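Local atomic coordinates of uncharacterized protein VPA0106 (Vibrio parahaemolyticus, PDB entry 3U07), a protein that is of unknown function but joins DUF1254 and DUF1214 family regions in one chain and probably carries a signal peptide for export. Residues 105-110 with 177-182; 166-171 with 184-189; 34-39 with 237-242. The protein carries 2 engineered substitutions. One frame throughout, in Å; residues are numbered along the deposited sequence.

Contact 1: residues 105-110 with 177-182; sequences EGRYWI and KVALNY
The guanidinium group of Arg107 lies over the first turn of the segment 177-182, with one face turned to the helix backbone. Ala179 N stands 4.0 Å above the guanidinium plane, close to its centre, and Ala179 CB lies on the same face, 3.7 Å from Arg107 NH1. Val178 comes in across the end of the group, its CG1 beside Arg107 NH2 in an approach too short to be trusted in detail. Tyr182 brings CD2 to 4.3 Å from Arg107 NE, an oblique approach. The side chain leaves with CG anti to its own N (chi1 -169°), then bends at chi3 (-57°), which turns the charged end along the helix. The polar grip comes from nearby residues: NE forms a salt bridge to Asp104 and NH2 one to Asp175, while NH1 donates to the carbonyl oxygen of Met169. These three bonds fix the rotation of the flat group. Arg107 thus fits between helix 173-183 and strand 161-169, its side chain touching Ile168, just before the chain enters strand 109-115, the antiparallel neighbour of strand 161-169.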
loop_
_atom_site.group_PDB
_atom_site.type_symbol
_atom_site.label_atom_id
_atom_site.label_comp_id
_atom_site.label_asym_id
_atom_site.label_seq_id
_atom_site.Cartn_x
_atom_site.Cartn_y
_atom_site.Cartn_z
ATOM N N GLU A 105 2.139 0.870 -24.736
ATOM C CA GLU A 105 2.003 2.306 -24.531
ATOM C C GLU A 105 0.690 2.723 -23.884
ATOM O O GLU A 105 -0.386 2.268 -24.282
ATOM C CB GLU A 105 2.165 3.051 -25.858
ATOM C CG GLU A 105 2.133 4.559 -25.701
ATOM C CD GLU A 105 2.401 5.287 -26.999
ATOM O OE1 GLU A 105 1.433 5.764 -27.631
ATOM O OE2 GLU A 105 3.584 5.372 -27.387
ATOM N N GLY A 106 0.793 3.598 -22.887
ATOM C CA GLY A 106 -0.389 4.090 -22.204
ATOM C C GLY A 106 -0.892 3.308 -21.003
ATOM O O GLY A 106 -1.566 3.876 -20.147
ATOM N N ARG A 107 -0.572 2.021 -20.914
ATOM C CA ARG A 107 -1.052 1.224 -19.797
ATOM C C ARG A 107 -0.313 1.495 -18.492
ATOM O O ARG A 107 0.914 1.406 -18.431
ATOM C CB ARG A 107 -0.970 -0.267 -20.129
ATOM C CG ARG A 107 -1.685 -1.158 -19.118
ATOM C CD ARG A 107 -1.548 -2.623 -19.472
ATOM N NE ARG A 107 -2.061 -2.910 -20.809
ATOM C CZ ARG A 107 -3.351 -2.979 -21.126
ATOM N NH1 ARG A 107 -4.281 -2.788 -20.198
ATOM N NH2 ARG A 107 -3.711 -3.232 -22.378
ATOM N N TYR A 108 -1.064 1.848 -17.452
ATOM C CA TYR A 108 -0.471 2.108 -16.144
ATOM C C TYR A 108 -0.096 0.775 -15.502
ATOM O O TYR A 108 -0.830 -0.208 -15.615
ATOM C CB TYR A 108 -1.457 2.822 -15.213
ATOM C CG TYR A 108 -0.921 3.021 -13.805
ATOM C CD1 TYR A 108 -0.124 4.121 -13.490
ATOM C CD2 TYR A 108 -1.166 2.084 -12.803
ATOM C CE1 TYR A 108 0.418 4.281 -12.215
ATOM C CE2 TYR A 108 -0.625 2.236 -11.519
ATOM C CZ TYR A 108 0.166 3.335 -11.236
ATOM O OH TYR A 108 0.718 3.494 -9.980
ATOM N N TRP A 109 1.055 0.749 -14.841
ATOM C CA TRP A 109 1.516 -0.445 -14.137
ATOM C C TRP A 109 2.490 -0.011 -13.067
ATOM O O TRP A 109 3.104 1.054 -13.167
ATOM C CB TRP A 109 2.213 -1.433 -15.074
ATOM C CG TRP A 109 3.462 -0.896 -15.716
ATOM C CD1 TRP A 109 3.549 -0.191 -16.882
ATOM C CD2 TRP A 109 4.801 -1.024 -15.224
ATOM N NE1 TRP A 109 4.859 0.123 -17.150
ATOM C CE2 TRP A 109 5.649 -0.377 -16.151
ATOM C CE3 TRP A 109 5.365 -1.629 -14.093
ATOM C CZ2 TRP A 109 7.036 -0.314 -15.977
ATOM C CZ3 TRP A 109 6.744 -1.566 -13.920
ATOM C CH2 TRP A 109 7.564 -0.914 -14.859
ATOM N N ILE A 110 2.627 -0.829 -12.034
ATOM C CA ILE A 110 3.546 -0.506 -10.958
ATOM C C ILE A 110 3.971 -1.752 -10.193
ATOM O O ILE A 110 3.161 -2.651 -9.954
ATOM C CB ILE A 110 2.908 0.510 -9.971
ATOM C CG1 ILE A 110 3.921 0.905 -8.895
ATOM C CG2 ILE A 110 1.645 -0.085 -9.347
ATOM C CD1 ILE A 110 3.529 2.143 -8.132
ATOM N N LYS A 177 -7.959 -8.561 -20.828
ATOM C CA LYS A 177 -7.377 -9.756 -21.412
ATOM C C LYS A 177 -5.988 -9.416 -21.962
ATOM O O LYS A 177 -5.116 -10.281 -22.057
ATOM C CB LYS A 177 -8.283 -10.298 -22.519
ATOM C CG LYS A 177 -8.772 -11.720 -22.263
ATOM C CD LYS A 177 -9.654 -12.211 -23.401
ATOM C CE LYS A 177 -11.133 -12.150 -23.038
ATOM N NZ LYS A 177 -12.001 -12.057 -24.247
ATOM N N VAL A 178 -5.785 -8.152 -22.321
ATOM C CA VAL A 178 -4.488 -7.724 -22.833
ATOM C C VAL A 178 -3.523 -7.666 -21.656
ATOM O O VAL A 178 -2.452 -8.269 -21.689
ATOM C CB VAL A 178 -4.558 -6.321 -23.483
ATOM C CG1 VAL A 178 -3.157 -5.833 -23.823
ATOM C CG2 VAL A 178 -5.407 -6.373 -24.743
ATOM N N ALA A 179 -3.923 -6.941 -20.616
ATOM C CA ALA A 179 -3.104 -6.790 -19.420
ATOM C C ALA A 179 -2.743 -8.147 -18.834
ATOM O O ALA A 179 -1.629 -8.342 -18.357
ATOM C CB ALA A 179 -3.841 -5.951 -18.386
ATOM N N LEU A 180 -3.686 -9.083 -18.877
ATOM C CA LEU A 180 -3.452 -10.418 -18.346
ATOM C C LEU A 180 -2.340 -11.140 -19.094
ATOM O O LEU A 180 -1.570 -11.890 -18.494
ATOM C CB LEU A 180 -4.730 -11.252 -18.404
ATOM C CG LEU A 180 -5.279 -11.611 -17.026
ATOM C CD1 LEU A 180 -6.495 -12.505 -17.182
ATOM C CD2 LEU A 180 -4.195 -12.310 -16.213
ATOM N N ASN A 181 -2.264 -10.933 -20.405
ATOM C CA ASN A 181 -1.213 -11.570 -21.187
ATOM C C ASN A 181 0.134 -11.011 -20.754
ATOM O O ASN A 181 1.160 -11.676 -20.880
ATOM C CB ASN A 181 -1.410 -11.329 -22.684
ATOM C CG ASN A 181 -2.225 -12.422 -23.339
ATOM O OD1 ASN A 181 -2.077 -13.599 -23.010
ATOM N ND2 ASN A 181 -3.079 -12.042 -24.281
ATOM N N TYR A 182 0.125 -9.782 -20.247
ATOM C CA TYR A 182 1.352 -9.159 -19.782
ATOM C C TYR A 182 1.718 -9.645 -18.377
ATOM O O TYR A 182 2.864 -10.030 -18.129
ATOM C CB TYR A 182 1.213 -7.633 -19.799
ATOM C CG TYR A 182 1.459 -7.019 -21.159
ATOM C CD1 TYR A 182 2.686 -7.174 -21.800
ATOM C CD2 TYR A 182 0.471 -6.273 -21.804
ATOM C CE1 TYR A 182 2.926 -6.604 -23.050
ATOM C CE2 TYR A 182 0.703 -5.698 -23.054
ATOM C CZ TYR A 182 1.932 -5.869 -23.670
ATOM O OH TYR A 182 2.162 -5.309 -24.908
#

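Contact 2: residues 166-171 with 184-189; sequences GRIMAV and DQWNIR
Trp186 packs on Gly166 and Ile168 in a strand-helix-strand unit whose two strands, 161-169 and 187-190, belong to different sheets, with helix 173-183 between them in the chain. Its indole leaves the backbone with CG beside the N and anti to the carbonyl carbon (chi1 -75°), which sends the ring toward the strand. There Trp186 and Ile168 run alongside one another, pointing opposite ways. Ile168 CD1 rests 3.5 Å from Trp186 NE1 and 3.7 Å from Trp186 CE2, while Ile168 CG1 lies 3.9 Å from Trp186 CZ2. The far side of the six-membered ring meets backbone: Trp186 CZ3 is 3.8 Å from Gly166 CA, where glycine has no side chain to stand in the way. NE1 is buried with no hydrogen-bond partner in the model, its nearest neighbour across the contact being the methyl Ile168 CD1. The indole also touches Leu85 of strand 82-90, in the sheet of strand 161-169, and Val100 of strand 96-100, in the sheet of strand 187-190, and so lies between the two sheets. Next, Asn187 pairs through its backbone with Ser99, and its OD1 takes a weak bond from Ile188 N. At Arg189, NH2 is hydrogen-bonded to Ser99 OG.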
loop_
_atom_site.group_PDB
_atom_site.type_symbol
_atom_site.label_atom_id
_atom_site.label_comp_id
_atom_site.label_asym_id
_atom_site.label_seq_id
_atom_site.Cartn_x
_atom_site.Cartn_y
_atom_site.Cartn_z
ATOM N N GLY A 166 1.997 -6.000 -7.363
ATOM C CA GLY A 166 2.060 -5.479 -8.713
ATOM C C GLY A 166 0.654 -5.109 -9.151
ATOM O O GLY A 166 -0.301 -5.827 -8.857
ATOM N N ARG A 167 0.519 -3.976 -9.830
ATOM C CA ARG A 167 -0.787 -3.530 -10.311
ATOM C C ARG A 167 -0.684 -3.183 -11.787
ATOM O O ARG A 167 0.221 -2.459 -12.200
ATOM C CB ARG A 167 -1.266 -2.286 -9.557
ATOM C CG ARG A 167 -1.432 -2.455 -8.059
ATOM C CD ARG A 167 -1.872 -1.144 -7.427
ATOM N NE ARG A 167 -1.844 -1.193 -5.968
ATOM C CZ ARG A 167 -2.367 -0.262 -5.175
ATOM N NH1 ARG A 167 -2.969 0.801 -5.699
ATOM N NH2 ARG A 167 -2.286 -0.390 -3.857
ATOM N N ILE A 168 -1.616 -3.706 -12.575
ATOM C CA ILE A 168 -1.659 -3.439 -14.005
ATOM C C ILE A 168 -3.060 -2.961 -14.395
ATOM O O ILE A 168 -4.040 -3.681 -14.218
ATOM C CB ILE A 168 -1.305 -4.698 -14.820
ATOM C CG1 ILE A 168 0.117 -5.156 -14.477
ATOM C CG2 ILE A 168 -1.411 -4.399 -16.310
ATOM C CD1 ILE A 168 0.522 -6.468 -15.133
HETATM N N MSE A 169 -3.130 -1.737 -14.914
HETATM C CA MSE A 169 -4.378 -1.116 -15.349
HETATM C C MSE A 169 -5.090 -1.907 -16.446
HETATM O O MSE A 169 -4.459 -2.465 -17.350
HETATM C CB MSE A 169 -4.103 0.303 -15.868
HETATM C CG MSE A 169 -5.252 0.933 -16.673
HETATM SE SE MSE A 169 -4.701 2.311 -17.958
HETATM C CE MSE A 169 -4.669 3.842 -16.790
ATOM N N ALA A 170 -6.414 -1.939 -16.348
ATOM C CA ALA A 170 -7.285 -2.608 -17.308
ATOM C C ALA A 170 -8.572 -1.783 -17.234
ATOM O O ALA A 170 -9.231 -1.742 -16.192
ATOM C CB ALA A 170 -7.540 -4.032 -16.881
ATOM N N VAL A 171 -8.927 -1.123 -18.332
ATOM C CA VAL A 171 -10.100 -0.255 -18.329
ATOM C C VAL A 171 -11.427 -0.881 -18.746
ATOM O O VAL A 171 -12.482 -0.272 -18.570
ATOM C CB VAL A 171 -9.826 1.018 -19.165
ATOM C CG1 VAL A 171 -10.428 2.232 -18.472
ATOM C CG2 VAL A 171 -8.327 1.200 -19.352
ATOM N N ASP A 184 1.124 -12.334 -16.996
ATOM C CA ASP A 184 1.568 -13.719 -17.041
ATOM C C ASP A 184 3.064 -13.801 -17.275
ATOM O O ASP A 184 3.698 -14.808 -16.952
ATOM C CB ASP A 184 0.824 -14.473 -18.149
ATOM C CG ASP A 184 -0.585 -14.860 -17.746
ATOM O OD1 ASP A 184 -1.280 -14.032 -17.120
ATOM O OD2 ASP A 184 -1.005 -15.991 -18.061
ATOM N N GLN A 185 3.624 -12.732 -17.833
ATOM C CA GLN A 185 5.049 -12.688 -18.119
ATOM C C GLN A 185 5.889 -12.219 -16.935
ATOM O O GLN A 185 7.112 -12.349 -16.949
ATOM C CB GLN A 185 5.301 -11.822 -19.352
ATOM C CG GLN A 185 4.689 -12.425 -20.611
ATOM C CD GLN A 185 4.995 -11.622 -21.851
ATOM O OE1 GLN A 185 4.217 -10.759 -22.258
ATOM N NE2 GLN A 185 6.145 -11.892 -22.455
ATOM N N TRP A 186 5.237 -11.666 -15.914
ATOM C CA TRP A 186 5.956 -11.244 -14.715
ATOM C C TRP A 186 6.495 -12.542 -14.108
ATOM O O TRP A 186 5.850 -13.589 -14.185
ATOM C CB TRP A 186 5.008 -10.555 -13.732
ATOM C CG TRP A 186 4.618 -9.167 -14.136
ATOM C CD1 TRP A 186 4.234 -8.749 -15.380
ATOM C CD2 TRP A 186 4.535 -8.017 -13.284
ATOM N NE1 TRP A 186 3.913 -7.410 -15.353
ATOM C CE2 TRP A 186 4.084 -6.939 -14.078
ATOM C CE3 TRP A 186 4.787 -7.796 -11.923
ATOM C CZ2 TRP A 186 3.892 -5.655 -13.559
ATOM C CZ3 TRP A 186 4.595 -6.517 -11.407
ATOM C CH2 TRP A 186 4.146 -5.466 -12.225
ATOM N N ASN A 187 7.668 -12.484 -13.495
ATOM C CA ASN A 187 8.261 -13.690 -12.935
ATOM C C ASN A 187 9.114 -13.339 -11.727
ATOM O O ASN A 187 9.516 -12.189 -11.562
ATOM C CB ASN A 187 9.120 -14.357 -14.020
ATOM C CG ASN A 187 9.495 -15.794 -13.687
ATOM O OD1 ASN A 187 8.985 -16.379 -12.737
ATOM N ND2 ASN A 187 10.383 -16.371 -14.486
ATOM N N ILE A 188 9.354 -14.325 -10.869
ATOM C CA ILE A 188 10.201 -14.152 -9.688
ATOM C C ILE A 188 11.171 -15.326 -9.687
ATOM O O ILE A 188 10.752 -16.481 -9.726
ATOM C CB ILE A 188 9.416 -14.219 -8.365
ATOM C CG1 ILE A 188 8.395 -13.088 -8.286
ATOM C CG2 ILE A 188 10.398 -14.141 -7.184
ATOM C CD1 ILE A 188 7.473 -13.213 -7.086
ATOM N N ARG A 189 12.464 -15.030 -9.645
ATOM C CA ARG A 189 13.484 -16.073 -9.646
ATOM C C ARG A 189 14.636 -15.714 -8.710
ATOM O O ARG A 189 15.002 -14.546 -8.589
ATOM C CB ARG A 189 14.055 -16.255 -11.057
ATOM C CG ARG A 189 13.147 -16.950 -12.057
ATOM C CD ARG A 189 13.769 -16.912 -13.440
ATOM N NE ARG A 189 13.660 -15.587 -14.049
ATOM C CZ ARG A 189 14.240 -15.245 -15.194
ATOM N NH1 ARG A 189 14.977 -16.129 -15.850
ATOM N NH2 ARG A 189 14.074 -14.025 -15.690
#

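Contact 3: residues 34-39 with 237-242; sequences YIYGYS and DKYQSI
Tyr36 overlaps the ring of Tyr239 with its root rather than its hydroxyl end, in a small helix-helix contact that packs the long helix 26-52 against helix 233-239. The closest atoms are Tyr36 CB and Tyr239 CE2, 3.5 Å apart, and Tyr239 CD2 is 3.9 Å from the same Tyr36 CB. The two rings form an oblique pair, tilted by 38° with their centroids 5.9 Å apart. Both side chains start out toward the opposite segment. Tyr36 has CG roughly anti to its N (chi1 153°), whereas Tyr239 holds CG beside its N. The rest of the environment sets each ring in place. Tyr36 OH is hydrogen-bonded to Asp232 OD2, which ties the ring's far end to the chain just ahead of helix 233-239, and its ring also meets that of Trp235. Tyr239 nestles along the long helix, touching Leu29, Asp32 and Ala33, so that it bridges successive turns. Its own neighbour adds to the cover, with Lys238 CB 3.7 Å above the plane of the Tyr239 ring, toward the rim. After the tyrosine the backbone turns, and Ile242 N donates to Tyr239 O at 3.1 Å.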
loop_
_atom_site.group_PDB
_atom_site.type_symbol
_atom_site.label_atom_id
_atom_site.label_comp_id
_atom_site.label_asym_id
_atom_site.label_seq_id
_atom_site.Cartn_x
_atom_site.Cartn_y
_atom_site.Cartn_z
ATOM N N TYR A 34 7.472 1.010 22.169
ATOM C CA TYR A 34 6.408 0.276 21.514
ATOM C C TYR A 34 5.969 0.963 20.218
ATOM O O TYR A 34 5.706 0.294 19.217
ATOM C CB TYR A 34 5.191 0.125 22.426
ATOM C CG TYR A 34 4.028 -0.512 21.703
ATOM C CD1 TYR A 34 3.995 -1.887 21.469
ATOM C CD2 TYR A 34 2.998 0.267 21.181
ATOM C CE1 TYR A 34 2.964 -2.468 20.727
ATOM C CE2 TYR A 34 1.962 -0.306 20.437
ATOM C CZ TYR A 34 1.954 -1.668 20.216
ATOM O OH TYR A 34 0.929 -2.225 19.488
ATOM N N ILE A 35 5.876 2.290 20.233
ATOM C CA ILE A 35 5.453 3.014 19.040
ATOM C C ILE A 35 6.445 2.801 17.891
ATOM O O ILE A 35 6.037 2.708 16.732
ATOM C CB ILE A 35 5.232 4.517 19.354
ATOM C CG1 ILE A 35 3.942 4.670 20.179
ATOM C CG2 ILE A 35 5.104 5.324 18.059
ATOM C CD1 ILE A 35 3.748 6.044 20.794
ATOM N N TYR A 36 7.736 2.708 18.202
ATOM C CA TYR A 36 8.739 2.438 17.166
ATOM C C TYR A 36 8.518 1.010 16.651
ATOM O O TYR A 36 8.528 0.758 15.443
ATOM C CB TYR A 36 10.162 2.540 17.734
ATOM C CG TYR A 36 11.176 1.682 16.992
ATOM C CD1 TYR A 36 11.723 2.092 15.773
ATOM C CD2 TYR A 36 11.534 0.425 17.482
ATOM C CE1 TYR A 36 12.599 1.265 15.055
ATOM C CE2 TYR A 36 12.410 -0.409 16.775
ATOM C CZ TYR A 36 12.934 0.014 15.564
ATOM O OH TYR A 36 13.776 -0.829 14.869
ATOM N N GLY A 37 8.294 0.081 17.579
ATOM C CA GLY A 37 8.099 -1.313 17.209
ATOM C C GLY A 37 6.780 -1.643 16.541
ATOM O O GLY A 37 6.676 -2.633 15.806
ATOM N N TYR A 38 5.778 -0.801 16.780
ATOM C CA TYR A 38 4.439 -0.996 16.221
ATOM C C TYR A 38 4.401 -1.339 14.734
ATOM O O TYR A 38 3.786 -2.330 14.334
ATOM C CB TYR A 38 3.589 0.257 16.458
ATOM C CG TYR A 38 2.208 0.193 15.844
ATOM C CD1 TYR A 38 1.156 -0.451 16.498
ATOM C CD2 TYR A 38 1.955 0.774 14.602
ATOM C CE1 TYR A 38 -0.120 -0.513 15.927
ATOM C CE2 TYR A 38 0.687 0.718 14.024
ATOM C CZ TYR A 38 -0.343 0.074 14.690
ATOM O OH TYR A 38 -1.594 0.024 14.114
ATOM N N SER A 39 5.044 -0.518 13.913
ATOM C CA SER A 39 5.036 -0.760 12.470
ATOM C C SER A 39 5.604 -2.134 12.117
ATOM O O SER A 39 5.065 -2.837 11.268
ATOM C CB SER A 39 5.814 0.341 11.742
ATOM O OG SER A 39 5.205 1.605 11.941
ATOM N N ASP A 237 19.061 2.562 19.524
ATOM C CA ASP A 237 19.957 3.006 20.581
ATOM C C ASP A 237 19.165 3.595 21.749
ATOM O O ASP A 237 19.588 3.512 22.901
ATOM C CB ASP A 237 20.955 4.044 20.059
ATOM C CG ASP A 237 22.092 3.417 19.259
ATOM O OD1 ASP A 237 22.369 2.212 19.450
ATOM O OD2 ASP A 237 22.718 4.134 18.450
ATOM N N LYS A 238 18.004 4.169 21.452
ATOM C CA LYS A 238 17.163 4.778 22.480
ATOM C C LYS A 238 16.341 3.779 23.298
ATOM O O LYS A 238 16.154 3.952 24.503
ATOM C CB LYS A 238 16.183 5.773 21.839
ATOM C CG LYS A 238 16.816 6.874 21.000
ATOM C CD LYS A 238 15.749 7.723 20.324
ATOM C CE LYS A 238 16.366 8.851 19.512
ATOM N NZ LYS A 238 15.504 10.067 19.519
ATOM N N TYR A 239 15.871 2.725 22.641
ATOM C CA TYR A 239 14.996 1.755 23.288
ATOM C C TYR A 239 15.608 0.455 23.790
ATOM O O TYR A 239 14.890 -0.482 24.138
ATOM C CB TYR A 239 13.837 1.475 22.329
ATOM C CG TYR A 239 13.273 2.757 21.745
ATOM C CD1 TYR A 239 13.026 3.858 22.567
ATOM C CD2 TYR A 239 13.017 2.886 20.376
ATOM C CE1 TYR A 239 12.542 5.057 22.047
ATOM C CE2 TYR A 239 12.528 4.083 19.842
ATOM C CZ TYR A 239 12.294 5.164 20.686
ATOM O OH TYR A 239 11.807 6.347 20.183
ATOM N N GLN A 240 16.930 0.415 23.861
ATOM C CA GLN A 240 17.645 -0.773 24.301
ATOM C C GLN A 240 17.305 -1.272 25.706
ATOM O O GLN A 240 17.160 -2.475 25.923
ATOM C CB GLN A 240 19.146 -0.518 24.200
ATOM C CG GLN A 240 19.999 -1.764 24.291
ATOM C CD GLN A 240 21.443 -1.476 23.961
ATOM O OE1 GLN A 240 22.188 -0.950 24.787
ATOM N NE2 GLN A 240 21.844 -1.801 22.737
ATOM N N SER A 241 17.179 -0.360 26.661
ATOM C CA SER A 241 16.872 -0.749 28.036
ATOM C C SER A 241 15.492 -1.383 28.146
ATOM O O SER A 241 15.212 -2.129 29.082
ATOM C CB SER A 241 16.956 0.466 28.967
ATOM O OG SER A 241 15.973 1.438 28.643
ATOM N N ILE A 242 14.632 -1.087 27.179
ATOM C CA ILE A 242 13.283 -1.630 27.176
ATOM C C ILE A 242 13.298 -3.088 26.731
ATOM O O ILE A 242 12.365 -3.829 27.009
ATOM C CB ILE A 242 12.355 -0.811 26.240
ATOM C CG1 ILE A 242 12.315 0.649 26.702
ATOM C CG2 ILE A 242 10.951 -1.398 26.234
ATOM C CD1 ILE A 242 11.791 0.842 28.120
#

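Contacts 1 and 2 form one continuous patch, their centres about 7 Å apart. Strand 161-169, helix 173-183 and strand 187-190 follow one another, and the segments of the two contacts alternate along the chain. Strands 109-115 and 161-169 are neighbours in one antiparallel sheet, where Tyr108 O probably accepts a hydrogen bond from Met169 N, a selenomethionine, at 2.8 Å. All four segments belong to the DUF1254 region. Contact 3 joins helices on the opposite side of the chain's centre, about 42 Å and about 37 Å from contacts 1 and 2, centre to centre. Since 34-39 precedes and 237-242 follows both, it brings together chain on either side of this sheet region in sequence.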